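Agrin (Gallus gallus, PDB 1PZ7) is a basal lamina protein whose laminin G domain binds calcium, its function being modulated by alternative splicing and by that calcium binding. Local coordinates at residues 87-92 and 98-103; 177-180 and 185-188; 15-20 and 150-155; 75-80 and 161-166; 115-118 and 123-126. All blocks are in the same frame, centred on the assembly; numbering follows the deposited sequence.

Interaction 1 (87-92 and 98-103)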
# COMPACT_ATOMS: atom_id res chain seq x y z
N VAL A 87 -2.32 9.14 6.82
CA VAL A 87 -1.76 8.26 5.82
C VAL A 87 -0.46 8.87 5.32
O VAL A 87 -0.34 10.08 5.13
CB VAL A 87 -2.70 8.08 4.62
CG1 VAL A 87 -2.04 7.23 3.53
CG2 VAL A 87 -4.01 7.45 5.05
N GLN A 88 0.55 8.02 5.14
CA GLN A 88 1.77 8.46 4.53
C GLN A 88 2.28 7.40 3.57
O GLN A 88 2.01 6.21 3.73
CB GLN A 88 2.83 8.81 5.57
CG GLN A 88 3.36 7.66 6.38
CD GLN A 88 4.48 8.10 7.31
OE1 GLN A 88 5.51 7.43 7.42
NE2 GLN A 88 4.28 9.23 7.97
N MET A 89 2.98 7.87 2.55
CA MET A 89 3.61 6.99 1.58
C MET A 89 5.10 7.07 1.82
O MET A 89 5.64 8.14 2.10
CB MET A 89 3.27 7.42 0.17
CG MET A 89 3.92 6.55 -0.88
SD MET A 89 3.26 6.77 -2.53
CE MET A 89 3.63 8.48 -2.81
N MET A 90 5.76 5.93 1.70
CA MET A 90 7.19 5.85 1.89
C MET A 90 7.74 4.92 0.83
O MET A 90 7.15 3.89 0.54
CB MET A 90 7.46 5.29 3.29
CG MET A 90 8.90 5.17 3.66
SD MET A 90 9.01 4.83 5.44
CE MET A 90 10.61 5.44 5.75
N TYR A 91 8.86 5.30 0.22
CA TYR A 91 9.54 4.40 -0.70
C TYR A 91 11.04 4.61 -0.66
O TYR A 91 11.53 5.71 -0.39
CB TYR A 91 9.00 4.50 -2.13
CG TYR A 91 8.92 5.88 -2.74
CD1 TYR A 91 9.98 6.42 -3.47
CD2 TYR A 91 7.76 6.64 -2.62
CE1 TYR A 91 9.89 7.68 -4.05
CE2 TYR A 91 7.67 7.90 -3.18
CZ TYR A 91 8.73 8.42 -3.90
OH TYR A 91 8.59 9.67 -4.45
N ASP A 92 11.75 3.52 -0.89
CA ASP A 92 13.20 3.51 -0.99
C ASP A 92 13.48 2.73 -2.25
O ASP A 92 13.07 1.58 -2.37
CB ASP A 92 13.83 2.84 0.23
CG ASP A 92 15.35 2.99 0.27
OD1 ASP A 92 15.95 2.78 1.35
OD2 ASP A 92 16.01 3.30 -0.74
N VAL A 98 12.04 8.28 1.18
CA VAL A 98 11.36 9.55 1.29
C VAL A 98 10.00 9.24 1.91
O VAL A 98 9.47 8.14 1.73
CB VAL A 98 11.18 10.26 -0.07
CG1 VAL A 98 10.23 9.50 -0.96
CG2 VAL A 98 10.70 11.70 0.12
N VAL A 99 9.45 10.21 2.63
CA VAL A 99 8.13 10.07 3.22
C VAL A 99 7.26 11.24 2.76
O VAL A 99 7.69 12.40 2.82
CB VAL A 99 8.19 10.08 4.76
CG1 VAL A 99 6.79 10.15 5.35
CG2 VAL A 99 8.92 8.87 5.27
N LEU A 100 6.06 10.93 2.30
CA LEU A 100 5.07 11.93 1.91
C LEU A 100 3.92 11.74 2.87
O LEU A 100 3.31 10.68 2.91
CB LEU A 100 4.61 11.72 0.47
CG LEU A 100 5.58 12.16 -0.62
CD1 LEU A 100 6.80 11.28 -0.68
CD2 LEU A 100 4.90 12.17 -1.96
N ARG A 101 3.62 12.78 3.65
CA ARG A 101 2.62 12.69 4.70
C ARG A 101 1.38 13.54 4.45
O ARG A 101 1.47 14.75 4.22
CB ARG A 101 3.28 13.10 6.01
CG ARG A 101 2.51 12.76 7.25
CD ARG A 101 3.39 12.84 8.48
NE ARG A 101 2.62 12.80 9.70
CZ ARG A 101 2.10 11.70 10.23
NH1 ARG A 101 1.40 11.78 11.35
NH2 ARG A 101 2.28 10.53 9.64
N SER A 102 0.23 12.88 4.48
CA SER A 102 -1.06 13.51 4.27
C SER A 102 -1.44 14.41 5.44
O SER A 102 -0.94 14.25 6.55
CB SER A 102 -2.13 12.43 4.10
OG SER A 102 -3.44 12.96 4.09
N THR A 103 -2.33 15.36 5.17
CA THR A 103 -2.85 16.27 6.18
C THR A 103 -4.27 15.92 6.61
O THR A 103 -4.88 16.65 7.39
CB THR A 103 -2.88 17.73 5.65
OG1 THR A 103 -3.87 17.86 4.62
CG2 THR A 103 -1.57 18.11 4.98
O HOH W 1 -4.44 10.79 5.72
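Met89 and Leu100 pair through both of their backbone groups: Leu100 N gives its proton to Met89 O at 2.8 Å, nearly straight at 171°, and Met89 N gives one back to Leu100 O. The same two-way exchange, somewhat longer, joins Tyr91 and Val98, with Val98 N at 3.1 Å from Tyr91 O. At the other end Ser102 N reaches Val87 O over 2.9 Å, and a water spans Val87 N and Ser102 OG, a hydroxyl that also bonds Glu130. Between these pairs CA-H...O contacts close the gaps, as from Val99 CA to Met89 O at 3.3 Å. This is the antiparallel hairpin of strands 86-92 and 98-103, at one margin of a sheet of the laminin G sandwich. Its inner face carries Met89, Tyr91, Val98 and Leu100. The Tyr91 ring lies beside Val98, whose CG1 sits over one ring face, 3.6 Å from the centroid, in a CH-pi contact. With chi1 at 52°, CG is tucked between backbone N and carbonyl carbon, which brings the ring back across the hairpin, and its OH is bonded to Arg121 O. Met89 runs alongside Leu100, CE to CD2 4.0 Å. On the outer face Met90 crosses Val99, with CE 3.9 Å from CG2, while Arg101 NH2 is held by Val83 O.

Interaction 2 (177-180 and 185-188)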
# COMPACT_ATOMS: atom_id res chain seq x y z
N ARG A 177 -11.86 -1.19 0.10
CA ARG A 177 -12.61 -1.50 -1.11
C ARG A 177 -12.01 -0.76 -2.30
O ARG A 177 -11.26 0.20 -2.14
CB ARG A 177 -14.08 -1.10 -0.95
CG ARG A 177 -14.34 0.39 -1.02
CD ARG A 177 -15.74 0.81 -0.61
NE ARG A 177 -15.94 2.25 -0.77
CZ ARG A 177 -17.00 2.92 -0.36
NH1 ARG A 177 -17.07 4.23 -0.56
NH2 ARG A 177 -18.00 2.29 0.25
N ASP A 178 -12.36 -1.24 -3.49
CA ASP A 178 -11.99 -0.59 -4.75
C ASP A 178 -10.51 -0.26 -4.86
O ASP A 178 -10.12 0.90 -5.05
CB ASP A 178 -12.84 0.66 -4.95
CG ASP A 178 -14.30 0.33 -5.14
OD1 ASP A 178 -15.16 1.19 -4.86
OD2 ASP A 178 -14.69 -0.78 -5.58
N VAL A 179 -9.68 -1.29 -4.75
CA VAL A 179 -8.24 -1.13 -4.84
C VAL A 179 -7.81 -1.23 -6.30
O VAL A 179 -8.07 -2.23 -6.97
CB VAL A 179 -7.50 -2.19 -4.00
CG1 VAL A 179 -6.00 -1.99 -4.08
CG2 VAL A 179 -7.96 -2.14 -2.55
N ILE A 180 -7.16 -0.17 -6.79
CA ILE A 180 -6.67 -0.12 -8.15
C ILE A 180 -5.15 -0.01 -8.10
O ILE A 180 -4.61 0.95 -7.55
CB ILE A 180 -7.25 1.09 -8.92
CG1 ILE A 180 -8.75 1.24 -8.66
CG2 ILE A 180 -6.94 0.97 -10.41
CD1 ILE A 180 -9.60 0.09 -9.10
N GLU A 185 -8.05 -2.95 -11.44
CA GLU A 185 -8.86 -3.16 -10.26
C GLU A 185 -8.54 -4.54 -9.69
O GLU A 185 -8.57 -5.54 -10.40
CB GLU A 185 -10.34 -3.07 -10.62
CG GLU A 185 -11.29 -3.21 -9.45
CD GLU A 185 -12.73 -3.10 -9.89
OE1 GLU A 185 -12.97 -2.64 -11.03
OE2 GLU A 185 -13.64 -3.50 -9.12
N LEU A 186 -8.24 -4.57 -8.40
CA LEU A 186 -7.91 -5.81 -7.73
C LEU A 186 -9.18 -6.55 -7.36
O LEU A 186 -10.18 -5.94 -6.98
CB LEU A 186 -7.12 -5.51 -6.46
CG LEU A 186 -5.73 -6.13 -6.33
CD1 LEU A 186 -4.86 -5.77 -7.52
CD2 LEU A 186 -5.10 -5.66 -5.04
N HIS A 187 -9.14 -7.87 -7.49
CA HIS A 187 -10.24 -8.71 -7.05
C HIS A 187 -9.77 -9.20 -5.68
O HIS A 187 -9.13 -10.23 -5.57
CB HIS A 187 -10.48 -9.87 -8.02
CG HIS A 187 -10.82 -9.43 -9.42
ND1 HIS A 187 -10.63 -10.24 -10.52
CD2 HIS A 187 -11.32 -8.26 -9.89
CE1 HIS A 187 -11.01 -9.59 -11.61
NE2 HIS A 187 -11.43 -8.39 -11.25
N LEU A 188 -10.08 -8.43 -4.64
CA LEU A 188 -9.55 -8.68 -3.30
C LEU A 188 -9.70 -10.11 -2.83
O LEU A 188 -8.76 -10.69 -2.29
CB LEU A 188 -10.18 -7.71 -2.29
CG LEU A 188 -9.88 -6.23 -2.54
CD1 LEU A 188 -10.59 -5.39 -1.50
CD2 LEU A 188 -8.38 -5.94 -2.54
O HOH W 2 -13.92 -3.23 -6.45
O HOH W 3 -10.94 -3.88 -5.27
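Val179 O takes the amide proton of Leu186 N at 2.7 Å, almost in line at 174°, and this is the direct hydrogen bond between 177-180 and 185-188. The same oxygen is also met by Glu185 CA, a weaker C-H...O contact at 3.5 Å. Between the same two residues the return link runs through water: one molecule accepts from Val179 N and donates to Leu186 O, taking the place of a direct bond where the chains splay apart. A second water donates toward Asp178 OD2 and lies 2.7 Å from Glu185 OE2. These two carboxylates are 4.6 Å apart at their nearest oxygens, so the water between them probably eases the repulsion.

Below the polar layer Val179 points at both leucines. Its CG1, anti to the backbone N at chi1 -178°, comes within 3.9 Å of Leu186 CD2, whereas CG2 meets Leu188 CD2 at 3.8 Å, the two side chains crossing at about a right angle. Leu186 and Leu188 in turn rest on Leu150 and Leu152 of strand 149-152. Nearer the surface, Ile180 CD1 bends across to Glu185 and lies 3.6 Å from its CB. Ile180 and Glu185 form an antiparallel, non-hydrogen-bonded pair: the short hairpin of strands 175-181 and 184-185, whose second arm leaves the sheet and drops its leucines between the two sheets of the laminin G sandwich.

Interaction 3 (15-20 and 150-155)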
# COMPACT_ATOMS: atom_id res chain seq x y z
N ILE A 15 -13.92 -5.42 2.14
CA ILE A 15 -13.32 -6.48 2.93
C ILE A 15 -12.82 -5.94 4.27
O ILE A 15 -12.25 -4.86 4.34
CB ILE A 15 -12.17 -7.13 2.13
CG1 ILE A 15 -12.71 -7.76 0.85
CG2 ILE A 15 -11.43 -8.15 2.97
CD1 ILE A 15 -13.79 -8.80 1.06
N ALA A 16 -13.04 -6.72 5.33
CA ALA A 16 -12.65 -6.34 6.68
C ALA A 16 -11.30 -6.91 7.04
O ALA A 16 -10.96 -8.03 6.66
CB ALA A 16 -13.70 -6.80 7.67
N PHE A 17 -10.53 -6.12 7.79
CA PHE A 17 -9.21 -6.49 8.26
C PHE A 17 -9.22 -6.38 9.78
O PHE A 17 -9.59 -5.35 10.33
CB PHE A 17 -8.16 -5.55 7.65
CG PHE A 17 -7.99 -5.74 6.17
CD1 PHE A 17 -6.91 -6.43 5.67
CD2 PHE A 17 -8.95 -5.26 5.29
CE1 PHE A 17 -6.78 -6.62 4.31
CE2 PHE A 17 -8.81 -5.45 3.94
CZ PHE A 17 -7.73 -6.13 3.45
N ASP A 18 -8.83 -7.46 10.46
CA ASP A 18 -8.93 -7.51 11.92
C ASP A 18 -7.61 -7.29 12.66
O ASP A 18 -7.57 -7.42 13.88
CB ASP A 18 -9.55 -8.83 12.36
CG ASP A 18 -8.64 -10.02 12.11
OD1 ASP A 18 -9.06 -11.16 12.41
OD2 ASP A 18 -7.49 -9.92 11.63
N GLY A 19 -6.54 -6.97 11.94
CA GLY A 19 -5.24 -6.78 12.56
C GLY A 19 -4.27 -7.90 12.24
O GLY A 19 -3.06 -7.71 12.30
N ARG A 20 -4.80 -9.09 11.94
CA ARG A 20 -3.98 -10.22 11.53
C ARG A 20 -4.22 -10.54 10.07
O ARG A 20 -3.53 -11.38 9.48
CB ARG A 20 -4.34 -11.46 12.34
CG ARG A 20 -4.04 -11.38 13.80
CD ARG A 20 -4.66 -12.53 14.56
NE ARG A 20 -6.12 -12.49 14.45
CZ ARG A 20 -6.93 -13.53 14.61
NH1 ARG A 20 -6.44 -14.73 14.91
NH2 ARG A 20 -8.24 -13.37 14.48
N LEU A 150 2.72 -7.90 -3.64
CA LEU A 150 1.95 -6.83 -3.03
C LEU A 150 1.17 -7.40 -1.85
O LEU A 150 0.52 -8.43 -1.97
CB LEU A 150 0.99 -6.23 -4.06
CG LEU A 150 -0.04 -5.23 -3.54
CD1 LEU A 150 0.63 -3.98 -3.07
CD2 LEU A 150 -1.06 -4.92 -4.63
N TRP A 151 1.24 -6.72 -0.71
CA TRP A 151 0.52 -7.14 0.48
C TRP A 151 -0.44 -6.05 0.91
O TRP A 151 -0.10 -4.88 0.89
CB TRP A 151 1.48 -7.48 1.62
CG TRP A 151 2.33 -8.69 1.37
CD1 TRP A 151 3.56 -8.72 0.79
CD2 TRP A 151 2.00 -10.05 1.69
NE1 TRP A 151 4.02 -10.01 0.73
CE2 TRP A 151 3.08 -10.85 1.27
CE3 TRP A 151 0.90 -10.67 2.27
CZ2 TRP A 151 3.10 -12.23 1.43
CZ3 TRP A 151 0.92 -12.04 2.43
CH2 TRP A 151 2.01 -12.81 2.01
N LEU A 152 -1.64 -6.45 1.32
CA LEU A 152 -2.65 -5.50 1.76
C LEU A 152 -3.05 -5.80 3.20
O LEU A 152 -3.25 -6.96 3.56
CB LEU A 152 -3.86 -5.63 0.84
CG LEU A 152 -4.97 -4.58 0.90
CD1 LEU A 152 -4.46 -3.23 0.45
CD2 LEU A 152 -6.12 -5.03 0.01
N GLY A 153 -3.13 -4.76 4.02
CA GLY A 153 -3.56 -4.87 5.40
C GLY A 153 -2.50 -5.33 6.39
O GLY A 153 -2.73 -5.36 7.59
N GLY A 154 -1.34 -5.69 5.88
CA GLY A 154 -0.30 -6.23 6.71
C GLY A 154 0.76 -6.84 5.84
O GLY A 154 0.73 -6.69 4.61
N MET A 155 1.69 -7.55 6.47
CA MET A 155 2.86 -8.06 5.78
C MET A 155 3.29 -9.38 6.37
O MET A 155 3.17 -9.60 7.57
CB MET A 155 3.97 -7.05 5.99
CG MET A 155 5.07 -7.10 5.02
SD MET A 155 5.64 -5.45 4.88
CE MET A 155 6.53 -5.23 6.40
O HOH W 4 -1.85 -7.72 9.39
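No direct hydrogen bond joins 15-20 to 150-155; the aromatic ring of Phe17 instead packs against bare backbone, with CD1 3.7 Å from Gly153 CA. Gly153 has a positive phi of 81°, and any CB there would run into the ring, so glycine suits both the backbone turn and the close approach of Phe17. Farther out on the ring CE1 lies 3.6 Å from Leu152 O, and CZ touches Leu152 CD2 at 4.0 Å. The phenylalanine and leucine side chains cross at about a right angle. Phe17 CG stands anti to its carbonyl carbon (chi1 -68°), which aims the ring at the end of strand 149-152.

Beside this buried patch, a water lies between Gly19 O and Gly153 O, 3.1 Å from the latter. The turn that carries Gly19 is held by Asp18: OD2 accepts from Arg20 N at 2.8 Å, making an Asx turn, and OD1 forms a salt bridge with Arg20 NH2, which comes from above the carboxylate plane. Met23 and Ile176 also pack on Phe17. Strand 15-18 pairs with 175-181 in one sheet while 149-152 belongs to the other, making this a sheet-to-sheet contact of the beta-sandwich laminin G fold.

Interaction 4 (75-80 and 161-166). With CA (calcium ion), chain C.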
# COMPACT_ATOMS: atom_id res chain seq x y z
N SER A 75 15.52 -5.22 0.10
CA SER A 75 14.60 -4.87 -0.97
C SER A 75 14.09 -3.44 -1.02
O SER A 75 13.88 -2.79 0.01
CB SER A 75 13.39 -5.79 -0.91
OG SER A 75 13.76 -7.14 -1.09
N ASP A 76 13.88 -2.97 -2.25
CA ASP A 76 13.19 -1.71 -2.49
C ASP A 76 11.76 -1.92 -2.02
O ASP A 76 11.29 -3.05 -1.92
CB ASP A 76 13.13 -1.39 -3.98
CG ASP A 76 14.47 -1.01 -4.56
OD1 ASP A 76 14.52 -0.81 -5.79
OD2 ASP A 76 15.51 -0.87 -3.88
N TYR A 77 11.05 -0.83 -1.79
CA TYR A 77 9.66 -0.92 -1.40
C TYR A 77 8.95 0.39 -1.60
O TYR A 77 9.58 1.44 -1.66
CB TYR A 77 9.53 -1.33 0.07
CG TYR A 77 10.21 -0.36 1.01
CD1 TYR A 77 9.52 0.72 1.55
CD2 TYR A 77 11.55 -0.50 1.33
CE1 TYR A 77 10.14 1.62 2.39
CE2 TYR A 77 12.18 0.39 2.16
CZ TYR A 77 11.47 1.45 2.68
OH TYR A 77 12.12 2.34 3.52
N ILE A 78 7.64 0.31 -1.72
CA ILE A 78 6.77 1.47 -1.67
C ILE A 78 5.60 1.00 -0.82
O ILE A 78 5.08 -0.10 -1.01
CB ILE A 78 6.35 2.00 -3.06
CG1 ILE A 78 5.50 3.26 -2.93
CG2 ILE A 78 5.60 0.95 -3.86
CD1 ILE A 78 5.42 4.06 -4.21
N ALA A 79 5.23 1.80 0.17
CA ALA A 79 4.20 1.40 1.11
C ALA A 79 3.31 2.55 1.52
O ALA A 79 3.74 3.71 1.51
CB ALA A 79 4.83 0.78 2.33
N LEU A 80 2.08 2.21 1.88
CA LEU A 80 1.12 3.15 2.45
C LEU A 80 0.83 2.67 3.86
O LEU A 80 0.62 1.48 4.09
CB LEU A 80 -0.18 3.17 1.65
CG LEU A 80 -0.05 3.61 0.20
CD1 LEU A 80 -1.38 3.52 -0.52
CD2 LEU A 80 0.52 5.02 0.13
N ALA A 161 10.78 -3.93 8.88
CA ALA A 161 9.95 -2.87 9.44
C ALA A 161 10.57 -2.44 10.77
O ALA A 161 10.07 -1.54 11.43
CB ALA A 161 8.53 -3.35 9.65
N HIS A 162 11.66 -3.10 11.16
CA HIS A 162 12.35 -2.72 12.38
C HIS A 162 12.97 -1.35 12.17
O HIS A 162 13.12 -0.57 13.11
CB HIS A 162 13.42 -3.76 12.72
CG HIS A 162 12.86 -5.11 13.04
ND1 HIS A 162 13.66 -6.20 13.30
CD2 HIS A 162 11.58 -5.54 13.13
CE1 HIS A 162 12.89 -7.25 13.54
NE2 HIS A 162 11.63 -6.88 13.45
N LYS A 163 13.31 -1.05 10.92
CA LYS A 163 13.90 0.22 10.56
C LYS A 163 12.85 1.32 10.38
O LYS A 163 13.20 2.44 10.03
CB LYS A 163 14.70 0.08 9.26
CG LYS A 163 13.86 -0.15 8.00
CD LYS A 163 14.74 -0.34 6.77
CE LYS A 163 13.95 -0.64 5.51
NZ LYS A 163 14.86 -0.91 4.36
N LEU A 164 11.58 0.98 10.60
CA LEU A 164 10.49 1.92 10.35
C LEU A 164 9.62 2.20 11.57
O LEU A 164 9.70 1.49 12.57
CB LEU A 164 9.59 1.36 9.24
CG LEU A 164 10.29 1.04 7.92
CD1 LEU A 164 9.34 0.29 7.01
CD2 LEU A 164 10.77 2.29 7.25
N PRO A 165 8.78 3.23 11.49
CA PRO A 165 7.81 3.49 12.55
C PRO A 165 6.98 2.24 12.85
O PRO A 165 6.73 1.43 11.95
CB PRO A 165 6.94 4.61 11.96
CG PRO A 165 7.84 5.31 11.02
CD PRO A 165 8.71 4.24 10.42
N LYS A 166 6.55 2.10 14.09
CA LYS A 166 5.81 0.92 14.53
C LYS A 166 4.59 0.60 13.67
O LYS A 166 4.20 -0.56 13.56
CB LYS A 166 5.39 1.06 16.00
CG LYS A 166 6.40 0.52 16.97
CD LYS A 166 6.57 -0.98 16.82
CE LYS A 166 7.60 -1.53 17.77
NZ LYS A 166 7.81 -2.99 17.55
CA CA C . 15.84 0.38 -7.30
O HOH W 5 14.11 -3.03 2.73
O HOH W 6 17.66 -0.87 -5.58
O HOH W 7 14.86 1.83 3.63
O HOH W 8 17.47 1.08 -8.91
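Tyr77 reaches from the start of strand 77-83 toward the turn that carries Lys163 and Leu164. Its CB points at that turn, and CG sits between backbone N and carbonyl carbon (chi1 58°), sending the ring the same way. Along the ring, CE2 comes within 3.7 Å of Lys163 NZ, the ammonium approaching obliquely. At the tip, OH lies 4.0 Å from Leu164 CD2, the two side chains running past each other in opposite directions, and is 2.8 Å from a water that stays in the plane of the ring at its edge.

From Lys163 NZ the same water accepts a proton. A second one, again accepting from NZ, donates to Ser75 O at 2.7 Å, so the lysine is tied to 75-80 by two water bridges. Extended all the way beyond CG, the Lys163 chain comes from the opposite direction to Tyr77 and ends beside CE2. The 161-164 segment is a type I turn closed by Leu164 N to Ala161 O, 3.1 Å.

On the other side of the strand start, Asp76 turns away from this turn and binds calcium through OD1 at 2.3 Å. Its OD2 receives a proton from a water that is itself 2.8 Å from the ion. Asp145 and the backbone oxygens of Leu93 and Gln143 complete the protein ligands. The Tyr77 ring stacks on Trp67 of strand 63-68, and Tyr77 bonds through its backbone to Asp92 of strand 86-92; Leu164 packs on Met90 and Trp67, so the 161-166 loop lies against three neighbouring strands of one sheet.

Interaction 5 (115-118 and 123-126)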
# COMPACT_ATOMS: atom_id res chain seq x y z
N LYS A 115 -5.25 8.36 -3.15
CA LYS A 115 -4.60 8.27 -4.44
C LYS A 115 -3.12 8.51 -4.22
O LYS A 115 -2.71 9.58 -3.75
CB LYS A 115 -5.17 9.29 -5.42
CG LYS A 115 -4.42 9.34 -6.74
CD LYS A 115 -5.02 10.33 -7.70
CE LYS A 115 -6.29 9.80 -8.32
NZ LYS A 115 -6.80 10.73 -9.35
N ALA A 116 -2.30 7.52 -4.54
CA ALA A 116 -0.87 7.62 -4.31
C ALA A 116 -0.12 7.10 -5.52
O ALA A 116 -0.39 6.00 -5.99
CB ALA A 116 -0.50 6.84 -3.09
N TYR A 117 0.82 7.89 -6.01
CA TYR A 117 1.61 7.44 -7.15
C TYR A 117 3.05 7.93 -7.10
O TYR A 117 3.40 8.86 -6.36
CB TYR A 117 0.95 7.81 -8.48
CG TYR A 117 0.84 9.28 -8.79
CD1 TYR A 117 -0.33 9.98 -8.52
CD2 TYR A 117 1.88 9.97 -9.41
CE1 TYR A 117 -0.45 11.32 -8.83
CE2 TYR A 117 1.77 11.31 -9.72
CZ TYR A 117 0.61 11.98 -9.43
OH TYR A 117 0.50 13.32 -9.73
N ARG A 118 3.88 7.25 -7.87
CA ARG A 118 5.29 7.55 -7.98
C ARG A 118 5.68 7.42 -9.44
O ARG A 118 5.30 6.46 -10.09
CB ARG A 118 6.11 6.58 -7.13
CG ARG A 118 7.62 6.76 -7.28
CD ARG A 118 8.45 5.61 -6.75
NE ARG A 118 8.23 4.40 -7.53
CZ ARG A 118 8.92 4.04 -8.61
NH1 ARG A 118 9.91 4.79 -9.08
NH2 ARG A 118 8.62 2.91 -9.23
N GLY A 123 6.97 11.59 -6.06
CA GLY A 123 5.80 10.98 -5.46
C GLY A 123 4.67 11.96 -5.26
O GLY A 123 4.89 13.18 -5.19
N SER A 124 3.46 11.43 -5.17
CA SER A 124 2.27 12.23 -4.92
C SER A 124 1.33 11.42 -4.05
O SER A 124 1.12 10.23 -4.27
CB SER A 124 1.57 12.59 -6.22
OG SER A 124 0.38 13.33 -5.98
N LEU A 125 0.77 12.08 -3.04
CA LEU A 125 -0.19 11.45 -2.15
C LEU A 125 -1.36 12.39 -1.94
O LEU A 125 -1.17 13.56 -1.59
CB LEU A 125 0.46 11.12 -0.81
CG LEU A 125 -0.47 10.55 0.25
CD1 LEU A 125 -1.04 9.19 -0.18
CD2 LEU A 125 0.26 10.41 1.57
N GLN A 126 -2.57 11.89 -2.17
CA GLN A 126 -3.77 12.68 -1.95
C GLN A 126 -4.82 11.86 -1.25
O GLN A 126 -5.32 10.89 -1.81
CB GLN A 126 -4.36 13.21 -3.26
CG GLN A 126 -5.65 14.00 -3.03
CD GLN A 126 -6.37 14.43 -4.30
OE1 GLN A 126 -7.49 14.93 -4.24
NE2 GLN A 126 -5.73 14.23 -5.44
O HOH W 9 -1.81 11.75 -5.61
O HOH W 10 0.20 15.41 -7.71
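Tyr117 lays its ring over Ser124, with the serine CB 3.6 Å from the ring centroid and 20° off the normal, a CH-pi contact displaced toward the rim. The tyrosine gets there because chi1 of 66° places CG between its own N and carbonyl carbon and folds the ring across the hairpin. Ser124 OG, anti to its backbone N at chi1 178°, leads to two waters: one lies between it and Tyr117 OH, 2.9 Å from the latter, and the other donates to Lys115 O. The Tyr117 ring also meets that of His51, the two planes nearly parallel.

On the reverse face Ala116 CB meets Leu125 CD1 at 3.8 Å, and both are buried; Met89 and Leu80 of the facing sheet press on Ala116. Arg118 is on this face too, its guanidinium leading away to Gln120 O and Leu47 O. Strands 112-119 and 122-127 run exactly antiparallel here, paired by Ser124 N to Tyr117 O at 2.8 Å and its return bond, and by a like exchange between Lys115 and Gln126. The chemistry is thus two-sided: a watered, aromatic-and-hydroxyl surface outside, and inside, where the hairpin closes on the other sheet, apolar Ala116 and Leu125 beside a buried guanidinium bonded to backbone oxygens.

In the fold
From the N terminus, 15-20 opens interaction 3, the long loop that closes only when the chain reaches 150-155. Inside it lie the two hairpins, first interaction 1 and then interaction 5, one in each sheet; they pack face to face across the sandwich. Interaction 4 starts at 75-80 and closes at 161-166, so it encloses both hairpins and crosses interaction 3, their segments alternating. Strand 77-83 neighbours strand 86-92, joining interactions 4 and 1 by backbone bonds. Interaction 2 comes last, after all the others have closed, and touches interaction 3 through leucines. Its centre lies about 21 Å from that of interaction 1, on the opposite side of the chain's centre.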